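Local coordinates for nitrogenase molybdenum-iron protein alpha chain (Clostridium pasteurianum, PDB 4WES) that forms, with the beta chain, the molybdenum-iron component of nitrogenase, whose [8Fe-7S] and iron-molybdenum clusters serve the reduction of dinitrogen to ammonium, at residues A[370-375]-A[381-386]. Numbering follows the deposited sequence.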
# COMPACT_ATOMS: atom_id res chain seq x y z
N ALA A 370 23.49 32.91 14.25
CA ALA A 370 23.93 34.13 13.61
C ALA A 370 24.78 34.95 14.58
O ALA A 370 24.76 34.76 15.79
CB ALA A 370 22.74 34.95 13.14
N HIS A 371 25.50 35.92 14.02
CA HIS A 371 26.37 36.77 14.79
C HIS A 371 25.69 38.14 14.97
O HIS A 371 24.67 38.42 14.34
CB HIS A 371 27.75 36.93 14.13
CG HIS A 371 28.48 35.64 13.91
ND1 HIS A 371 29.79 35.63 13.48
CD2 HIS A 371 28.11 34.34 13.96
CE1 HIS A 371 30.18 34.38 13.30
NE2 HIS A 371 29.19 33.57 13.58
N ARG A 372 26.30 39.01 15.77
CA ARG A 372 25.69 40.32 16.01
C ARG A 372 25.46 41.07 14.71
O ARG A 372 24.47 41.80 14.60
CB ARG A 372 26.54 41.16 16.96
CG ARG A 372 26.39 40.77 18.43
CD ARG A 372 27.17 41.70 19.33
NE ARG A 372 26.71 43.07 19.19
CZ ARG A 372 27.50 44.12 19.14
NH1 ARG A 372 28.79 44.01 19.40
NH2 ARG A 372 26.98 45.29 18.85
N ASP A 373 26.35 40.93 13.72
CA ASP A 373 26.17 41.63 12.45
C ASP A 373 24.90 41.21 11.71
O ASP A 373 24.31 42.02 10.94
CB ASP A 373 27.41 41.57 11.54
CG ASP A 373 28.11 40.21 11.50
OD1 ASP A 373 28.34 39.58 12.54
OD2 ASP A 373 28.50 39.84 10.38
N ASP A 374 24.51 39.94 11.81
CA ASP A 374 23.27 39.51 11.17
C ASP A 374 22.04 40.11 11.84
O ASP A 374 21.02 40.35 11.18
CB ASP A 374 23.16 37.99 11.17
CG ASP A 374 24.36 37.35 10.49
OD1 ASP A 374 24.46 37.45 9.25
OD2 ASP A 374 25.20 36.82 11.23
N TYR A 375 22.09 40.29 13.16
CA TYR A 375 21.00 40.92 13.91
C TYR A 375 20.98 42.43 13.73
O TYR A 375 19.92 43.01 13.48
CB TYR A 375 21.11 40.58 15.38
CG TYR A 375 20.79 39.16 15.79
CD1 TYR A 375 19.47 38.74 15.94
CD2 TYR A 375 21.79 38.23 16.04
CE1 TYR A 375 19.15 37.45 16.38
CE2 TYR A 375 21.50 36.95 16.48
CZ TYR A 375 20.17 36.56 16.66
OH TYR A 375 19.83 35.31 17.07
N ILE A 381 30.41 45.45 13.25
CA ILE A 381 31.54 44.51 13.22
C ILE A 381 32.76 45.00 14.03
O ILE A 381 33.35 44.22 14.79
CB ILE A 381 31.91 44.10 11.77
CG1 ILE A 381 30.84 43.13 11.23
CG2 ILE A 381 33.30 43.49 11.73
CD1 ILE A 381 31.01 42.79 9.76
N PRO A 382 33.13 46.29 13.92
CA PRO A 382 34.31 46.74 14.68
C PRO A 382 34.18 46.60 16.21
O PRO A 382 35.21 46.62 16.92
CB PRO A 382 34.44 48.21 14.29
CG PRO A 382 33.84 48.28 12.92
CD PRO A 382 32.69 47.32 12.95
N THR A 383 32.96 46.45 16.71
CA THR A 383 32.68 46.38 18.13
C THR A 383 32.53 44.95 18.63
O THR A 383 32.36 44.73 19.84
CB THR A 383 31.37 47.12 18.51
OG1 THR A 383 30.22 46.37 18.08
CG2 THR A 383 31.33 48.54 17.99
N ILE A 384 32.56 43.98 17.73
CA ILE A 384 32.31 42.60 18.13
C ILE A 384 33.54 42.05 18.87
O ILE A 384 34.64 42.05 18.34
CB ILE A 384 31.94 41.72 16.92
CG1 ILE A 384 30.60 42.18 16.35
CG2 ILE A 384 31.87 40.26 17.35
CD1 ILE A 384 30.14 41.40 15.15
N LYS A 385 33.30 41.62 20.11
CA LYS A 385 34.31 41.06 20.99
C LYS A 385 34.61 39.64 20.56
O LYS A 385 33.74 38.86 20.34
CB LYS A 385 33.77 41.00 22.42
CG LYS A 385 33.47 42.36 23.03
CD LYS A 385 32.15 42.33 23.78
CE LYS A 385 31.47 43.70 23.74
NZ LYS A 385 30.00 43.59 23.93
N ILE A 386 35.88 39.30 20.56
CA ILE A 386 36.30 37.99 20.18
C ILE A 386 36.04 37.03 21.34
O ILE A 386 36.58 37.19 22.39
CB ILE A 386 37.80 37.99 19.87
CG1 ILE A 386 38.15 39.14 18.89
CG2 ILE A 386 38.22 36.63 19.34
CD1 ILE A 386 39.61 39.20 18.48
O HOH W 1 30.23 42.04 21.06
O HOH W 2 27.76 48.15 18.81
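Ile381 meets Asp373 through the long branch of its side chain: CG1 of Ile381 lies 3.8 Å from CB of Asp373, and CD1 runs on past the carboxylate, the two side chains crossing at a slant. The carbonyl of Ile381 takes the backbone N-H of Ile384, a bond that closes the last turn of the 3-10 segment, and OG1 of Thr383 faces Arg372. Thr383 OG1 sits between its own backbone N and carbonyl carbon (chi1 74°), where it hydrogen-bonds to Val380 O and accepts from Arg372 NH1 at 3.1 Å. That second bond is bent, 146° at the hydrogen, with the hydroxyl 22° out of the guanidinium plane. A water closes a small ring alongside, accepting from Arg372 NH2 and donating to Thr383 OG1 at 3.1 Å. The bend of the arginine chain at chi3 turns the guanidinium toward Thr383, while NE keeps a salt bridge to Glu376.

All this joins the first turn of the short helix 372-376, with His371 at its N-cap position, to the loop that leaves it, in the nitrogenase component 1 family domain; the Asp373 side chain is about 12 Å from the bound iron-molybdenum cluster. Asp374 forms a salt bridge with Arg264, two residues along the chain from the cluster ligand Cys262.

Ile384 spans both helix residues: its extended CG1-CD1 branch puts CD1 3.7 Å from Asp373 OD1 and 4.0 Å from Arg372 CB, and CG1 also approaches the guanidinium obliquely. At Lys385 the backbone takes over. Its N donates to a second water that also accepts from Arg372 NH1 at 3.0 Å, so NH1 serves both the threonine and the water; the poorly ordered Lys385 NZ reaches the same water only weakly.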